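PDB 6X1L: WbbZ protein from Klebsiella pneumoniae subsp. pneumoniae NTUH-K2044, which has no established function but probably acts as a pyruvyl transferase that modifies a polysaccharide. Local coordinates for residues 149-154 / 230-235; 159-164 / 213-218. All coordinates share one frame; numbering follows the deposited sequence.

Overall arrangement
Both contacts fasten the same connection, which leaves strand 144-146 at the edge of the six-stranded sheet and leads to strand 167-172 at the edge of the four-stranded one. Interaction 1 uses its beginning and lies deep, its centre about 9 Å from that of the chain; interaction 2, its centre about 21 Å from that of the chain, is mostly buried but has an exposed Leu162 and borders the second subunit. The two centres are about 14 Å apart. Side-chain packing bridges them: Leu154 lies against Tyr159, and helix 228-236 packs on helix 203-218 through Leu233, Met213 and Leu217. Interaction 1 is mostly aliphatic and aromatic, whereas interaction 2 centres on a carboxylate holding a loop backbone.

Interaction 1: residues 149-154 / 230-235; sequences DMAFYL and VAILAS
Asp149 brings one carboxylate oxygen against the end of Ile232, the two side chains crossing at a slant, with OD2 4.0 Å from Ile232 CD1. The side chain is held there by polar bonds to other groups. CG lies trans to the backbone N (chi1 180°), which brings OD2 back over the following turn, where it accepts from Ala151 N at 2.9 Å. This is an Asx turn, and the N-H arrives from above the carboxylate plane, 44° out of it. OD2 is also hydrogen-bonded to His229 NE2, in the first turn of the facing helix, one residue before Val230, while OD1 forms a salt bridge with Arg125, so both carboxylate oxygens are engaged.

Ala151 comes next, in the short 3-10 turn of residues 150-153. Its CB meets the CG2 branch of Ile232 at 3.8 Å; these two residues also have the nearest CA atoms across the segments, 7.3 Å apart. Phe152 sets its ring across the same isoleucine, at about a right angle. The far end of the ring does the touching: CE2 lies 3.9 Å from Ile232 CD1, and CZ approaches CG1. Ile232 CG2 lies over one ring face, displaced toward the rim. Ile232 thus fills the angle between Ala151 and Phe152 using both branches. Beyond the turn, Leu154 reaches Leu233 methyl to methyl, CD2 to CD2 at 3.9 Å.

On the opposite side of the 3-10 turn, Met150 and Tyr153 pack on helix 33-48, which flanks the six-stranded sheet, Tyr153 meeting Phe45 edge to face. Helix 228-236 rests on strand 220-225 of the four-stranded sheet through Val230 and Ala234, and Leu233 touches helix 203-218. The contact therefore wedges a turn between the two parallel-sheet units, consistent with the two-domain build of the GT-B clan.

Interaction 2: residues 159-164 / 213-218; sequences YLSLKP and MINFLE
Ser161 and Leu162 present consecutive backbone N-H groups to the carboxylate of Glu218, which reaches out from its helix with an extended chain beyond CG. Ser161 N gives OE1 a nearly straight bond of 2.9 Å (160° at the hydrogen), which OE1 accepts on its syn lone pair, the side of the other oxygen, and makes a second, weak hydrogen bond to OE2. Leu162 N donates to OE2 at 2.9 Å. A third donor is the Ser161 hydroxyl: OG donates a hydrogen bond to Glu218 OE1 at 2.6 Å, arriving well above the carboxylate plane. OE1 is thus gripped twice by one residue.

The same OG also accepts. Lys163 N donates to Ser161 OG at 3.3 Å, closing an ST turn in this irregular loop. A water donates to OG at 2.6 Å and to Asn215 O at 2.9 Å, tying the turn to the helix backbone. Glu218 O is satisfied by Lys239.

Before the turn the contact becomes apolar. Tyr159 CB sits 3.5 Å from Ile214 CD1, and the phenol runs on to hydrogen-bond Asp44 of helix 33-48 through OH. Leu160 brings CD2 to within 4.0 Å of Ile214 CG2, while its CB lies beside Glu218 OE2. Phe204 of the second subunit packs on both Ser161 and Asn215.

Interaction 1: residues 149-154 / 230-235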
loop_
_atom_site.group_PDB
_atom_site.type_symbol
_atom_site.label_atom_id
_atom_site.label_comp_id
_atom_site.label_asym_id
_atom_site.label_seq_id
_atom_site.Cartn_x
_atom_site.Cartn_y
_atom_site.Cartn_z
ATOM N N ASP A 149 -5.362 -7.040 21.187
ATOM C CA ASP A 149 -5.174 -6.015 20.167
ATOM C C ASP A 149 -6.311 -6.075 19.155
ATOM O O ASP A 149 -6.853 -7.147 18.865
ATOM C CB ASP A 149 -3.825 -6.211 19.468
ATOM C CG ASP A 149 -3.562 -5.172 18.380
ATOM O OD1 ASP A 149 -3.044 -4.078 18.700
ATOM O OD2 ASP A 149 -3.868 -5.452 17.201
HETATM N N MSE A 150 -6.696 -4.912 18.637
HETATM C CA MSE A 150 -7.830 -4.821 17.719
HETATM C C MSE A 150 -7.683 -5.734 16.497
HETATM O O MSE A 150 -8.677 -6.269 15.999
HETATM C CB MSE A 150 -8.034 -3.378 17.244
HETATM C CG MSE A 150 -8.493 -2.405 18.316
HETATM SE SE MSE A 150 -10.154 -2.941 19.195
HETATM C CE MSE A 150 -11.375 -2.853 17.679
ATOM N N ALA A 151 -6.445 -5.930 16.030
ATOM C CA ALA A 151 -6.233 -6.693 14.800
ATOM C C ALA A 151 -6.782 -8.110 14.889
ATOM O O ALA A 151 -7.085 -8.710 13.854
ATOM C CB ALA A 151 -4.747 -6.734 14.441
ATOM N N PHE A 152 -6.943 -8.659 16.093
ATOM C CA PHE A 152 -7.584 -9.964 16.170
ATOM C C PHE A 152 -9.062 -9.898 15.803
ATOM O O PHE A 152 -9.659 -10.941 15.515
ATOM C CB PHE A 152 -7.366 -10.566 17.561
ATOM C CG PHE A 152 -5.918 -10.854 17.858
ATOM C CD1 PHE A 152 -5.331 -12.041 17.434
ATOM C CD2 PHE A 152 -5.132 -9.923 18.514
ATOM C CE1 PHE A 152 -3.994 -12.302 17.679
ATOM C CE2 PHE A 152 -3.793 -10.177 18.768
ATOM C CZ PHE A 152 -3.223 -11.369 18.347
ATOM N N TYR A 153 -9.648 -8.700 15.758
ATOM C CA TYR A 153 -11.016 -8.503 15.286
ATOM C C TYR A 153 -11.118 -8.380 13.770
ATOM O O TYR A 153 -12.221 -8.156 13.262
ATOM C CB TYR A 153 -11.630 -7.247 15.912
ATOM C CG TYR A 153 -12.222 -7.450 17.290
ATOM C CD1 TYR A 153 -13.543 -7.855 17.444
ATOM C CD2 TYR A 153 -11.467 -7.223 18.432
ATOM C CE1 TYR A 153 -14.095 -8.039 18.697
ATOM C CE2 TYR A 153 -12.009 -7.403 19.693
ATOM C CZ TYR A 153 -13.323 -7.811 19.816
ATOM O OH TYR A 153 -13.868 -7.993 21.066
ATOM N N LEU A 154 -10.009 -8.504 13.044
ATOM C CA LEU A 154 -10.032 -8.288 11.599
ATOM C C LEU A 154 -10.942 -9.301 10.916
ATOM O O LEU A 154 -10.812 -10.510 11.121
ATOM C CB LEU A 154 -8.613 -8.381 11.041
ATOM C CG LEU A 154 -8.367 -7.909 9.604
ATOM C CD1 LEU A 154 -8.486 -6.398 9.506
ATOM C CD2 LEU A 154 -6.997 -8.376 9.143
ATOM N N VAL A 230 2.820 -7.640 11.479
ATOM C CA VAL A 230 3.188 -8.703 10.551
ATOM C C VAL A 230 3.005 -10.060 11.218
ATOM O O VAL A 230 2.402 -10.980 10.650
ATOM C CB VAL A 230 4.632 -8.513 10.053
ATOM C CG1 VAL A 230 5.061 -9.715 9.216
ATOM C CG2 VAL A 230 4.754 -7.224 9.252
ATOM N N ALA A 231 3.514 -10.201 12.443
ATOM C CA ALA A 231 3.352 -11.455 13.170
ATOM C C ALA A 231 1.881 -11.776 13.397
ATOM O O ALA A 231 1.462 -12.931 13.254
ATOM C CB ALA A 231 4.104 -11.391 14.500
ATOM N N ILE A 232 1.080 -10.766 13.745
ATOM C CA ILE A 232 -0.345 -10.993 13.964
ATOM C C ILE A 232 -1.028 -11.418 12.667
ATOM O O ILE A 232 -1.770 -12.407 12.636
ATOM C CB ILE A 232 -1.000 -9.739 14.573
ATOM C CG1 ILE A 232 -0.611 -9.606 16.053
ATOM C CG2 ILE A 232 -2.512 -9.802 14.428
ATOM C CD1 ILE A 232 -1.089 -8.331 16.695
ATOM N N LEU A 233 -0.784 -10.684 11.577
ATOM C CA LEU A 233 -1.403 -11.022 10.298
ATOM C C LEU A 233 -1.037 -12.435 9.866
ATOM O O LEU A 233 -1.907 -13.230 9.495
ATOM C CB LEU A 233 -0.984 -10.018 9.225
ATOM C CG LEU A 233 -1.622 -8.631 9.216
ATOM C CD1 LEU A 233 -1.061 -7.829 8.052
ATOM C CD2 LEU A 233 -3.139 -8.731 9.128
ATOM N N ALA A 234 0.255 -12.767 9.915
ATOM C CA ALA A 234 0.681 -14.111 9.545
ATOM C C ALA A 234 0.072 -15.166 10.460
ATOM O O ALA A 234 -0.232 -16.275 10.005
ATOM C CB ALA A 234 2.205 -14.196 9.560
ATOM N N SER A 235 -0.117 -14.841 11.744
ATOM C CA SER A 235 -0.766 -15.777 12.661
ATOM C C SER A 235 -2.223 -15.996 12.283
ATOM O O SER A 235 -2.716 -17.129 12.319
ATOM C CB SER A 235 -0.662 -15.271 14.103
ATOM O OG SER A 235 0.681 -15.259 14.548
#

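Interaction 2: residues 159-164 / 213-218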
loop_
_atom_site.group_PDB
_atom_site.type_symbol
_atom_site.label_atom_id
_atom_site.label_comp_id
_atom_site.label_asym_id
_atom_site.label_seq_id
_atom_site.Cartn_x
_atom_site.Cartn_y
_atom_site.Cartn_z
ATOM N N TYR A 159 -10.282 -9.561 3.106
ATOM C CA TYR A 159 -8.961 -9.072 2.738
ATOM C C TYR A 159 -8.153 -10.076 1.927
ATOM O O TYR A 159 -7.143 -9.693 1.329
ATOM C CB TYR A 159 -8.164 -8.702 3.996
ATOM C CG TYR A 159 -8.813 -7.652 4.863
ATOM C CD1 TYR A 159 -9.758 -8.004 5.828
ATOM C CD2 TYR A 159 -8.474 -6.312 4.738
ATOM C CE1 TYR A 159 -10.354 -7.049 6.623
ATOM C CE2 TYR A 159 -9.065 -5.345 5.538
ATOM C CZ TYR A 159 -10.004 -5.723 6.480
ATOM O OH TYR A 159 -10.603 -4.770 7.276
ATOM N N LEU A 160 -8.563 -11.342 1.900
ATOM C CA LEU A 160 -7.742 -12.396 1.326
ATOM C C LEU A 160 -7.768 -12.349 -0.197
ATOM O O LEU A 160 -8.793 -12.037 -0.811
ATOM C CB LEU A 160 -8.222 -13.766 1.810
ATOM C CG LEU A 160 -8.237 -13.982 3.326
ATOM C CD1 LEU A 160 -8.769 -15.367 3.680
ATOM C CD2 LEU A 160 -6.854 -13.770 3.923
ATOM N N SER A 161 -6.627 -12.659 -0.802
ATOM C CA SER A 161 -6.562 -12.866 -2.242
ATOM C C SER A 161 -6.717 -14.328 -2.625
ATOM O O SER A 161 -7.062 -14.618 -3.778
ATOM C CB SER A 161 -5.233 -12.341 -2.795
ATOM O OG SER A 161 -4.149 -13.161 -2.385
ATOM N N LEU A 162 -6.468 -15.244 -1.686
ATOM C CA LEU A 162 -6.519 -16.690 -1.918
ATOM C C LEU A 162 -5.503 -17.132 -2.967
ATOM O O LEU A 162 -5.673 -18.166 -3.618
ATOM C CB LEU A 162 -7.927 -17.150 -2.307
ATOM C CG LEU A 162 -9.010 -16.878 -1.263
ATOM C CD1 LEU A 162 -10.324 -17.535 -1.664
ATOM C CD2 LEU A 162 -8.555 -17.360 0.104
ATOM N N LYS A 163 -4.439 -16.356 -3.138
ATOM C CA LYS A 163 -3.360 -16.767 -4.022
ATOM C C LYS A 163 -2.550 -17.885 -3.369
ATOM O O LYS A 163 -2.284 -17.837 -2.165
ATOM C CB LYS A 163 -2.452 -15.583 -4.353
ATOM C CG LYS A 163 -2.465 -15.202 -5.823
ATOM C CD LYS A 163 -1.434 -14.132 -6.127
ATOM C CE LYS A 163 -1.292 -13.926 -7.619
ATOM N NZ LYS A 163 -0.834 -15.155 -8.320
ATOM N N PRO A 164 -2.145 -18.898 -4.130
ATOM C CA PRO A 164 -1.497 -20.068 -3.527
ATOM C C PRO A 164 -0.131 -19.740 -2.941
ATOM O O PRO A 164 0.529 -18.767 -3.312
ATOM C CB PRO A 164 -1.370 -21.051 -4.700
ATOM C CG PRO A 164 -2.315 -20.545 -5.747
ATOM C CD PRO A 164 -2.355 -19.063 -5.577
HETATM N N MSE A 213 -0.467 -5.859 2.630
HETATM C CA MSE A 213 0.371 -6.637 3.533
HETATM C C MSE A 213 -0.050 -8.100 3.530
HETATM O O MSE A 213 0.788 -9.001 3.492
HETATM C CB MSE A 213 0.299 -6.081 4.960
HETATM C CG MSE A 213 0.791 -4.641 5.108
HETATM SE SE MSE A 213 0.596 -4.095 6.996
HETATM C CE MSE A 213 2.142 -5.021 7.722
ATOM N N ILE A 214 -1.365 -8.323 3.570
ATOM C CA ILE A 214 -1.893 -9.684 3.552
ATOM C C ILE A 214 -1.578 -10.370 2.225
ATOM O O ILE A 214 -1.154 -11.533 2.203
ATOM C CB ILE A 214 -3.405 -9.672 3.845
ATOM C CG1 ILE A 214 -3.654 -9.343 5.320
ATOM C CG2 ILE A 214 -4.042 -11.006 3.462
ATOM C CD1 ILE A 214 -5.112 -9.317 5.700
ATOM N N ASN A 215 -1.779 -9.668 1.099
ATOM C CA ASN A 215 -1.430 -10.239 -0.203
ATOM C C ASN A 215 0.017 -10.704 -0.226
ATOM O O ASN A 215 0.324 -11.783 -0.747
ATOM C CB ASN A 215 -1.650 -9.222 -1.323
ATOM C CG ASN A 215 -3.108 -8.906 -1.558
ATOM O OD1 ASN A 215 -3.998 -9.676 -1.197
ATOM N ND2 ASN A 215 -3.358 -7.766 -2.180
ATOM N N PHE A 216 0.922 -9.891 0.322
ATOM C CA PHE A 216 2.333 -10.256 0.348
ATOM C C PHE A 216 2.545 -11.541 1.134
ATOM O O PHE A 216 3.223 -12.465 0.669
ATOM C CB PHE A 216 3.151 -9.112 0.948
ATOM C CG PHE A 216 4.604 -9.440 1.132
ATOM C CD1 PHE A 216 5.494 -9.314 0.072
ATOM C CD2 PHE A 216 5.083 -9.880 2.358
ATOM C CE1 PHE A 216 6.832 -9.615 0.230
ATOM C CE2 PHE A 216 6.424 -10.188 2.522
ATOM C CZ PHE A 216 7.298 -10.053 1.456
ATOM N N LEU A 217 1.950 -11.623 2.326
ATOM C CA LEU A 217 2.225 -12.739 3.224
ATOM C C LEU A 217 1.570 -14.031 2.759
ATOM O O LEU A 217 2.100 -15.116 3.023
ATOM C CB LEU A 217 1.749 -12.390 4.636
ATOM C CG LEU A 217 2.457 -11.206 5.292
ATOM C CD1 LEU A 217 1.702 -10.767 6.543
ATOM C CD2 LEU A 217 3.892 -11.581 5.633
ATOM N N GLU A 218 0.419 -13.940 2.080
ATOM C CA GLU A 218 -0.325 -15.137 1.692
ATOM C C GLU A 218 0.526 -16.123 0.897
ATOM O O GLU A 218 0.308 -17.339 0.982
ATOM C CB GLU A 218 -1.557 -14.752 0.870
ATOM C CG GLU A 218 -2.751 -14.262 1.679
ATOM C CD GLU A 218 -3.923 -13.859 0.793
ATOM O OE1 GLU A 218 -3.888 -12.753 0.213
ATOM O OE2 GLU A 218 -4.877 -14.656 0.663
HETATM O O HOH W 1 -1.607 -12.653 -2.774
#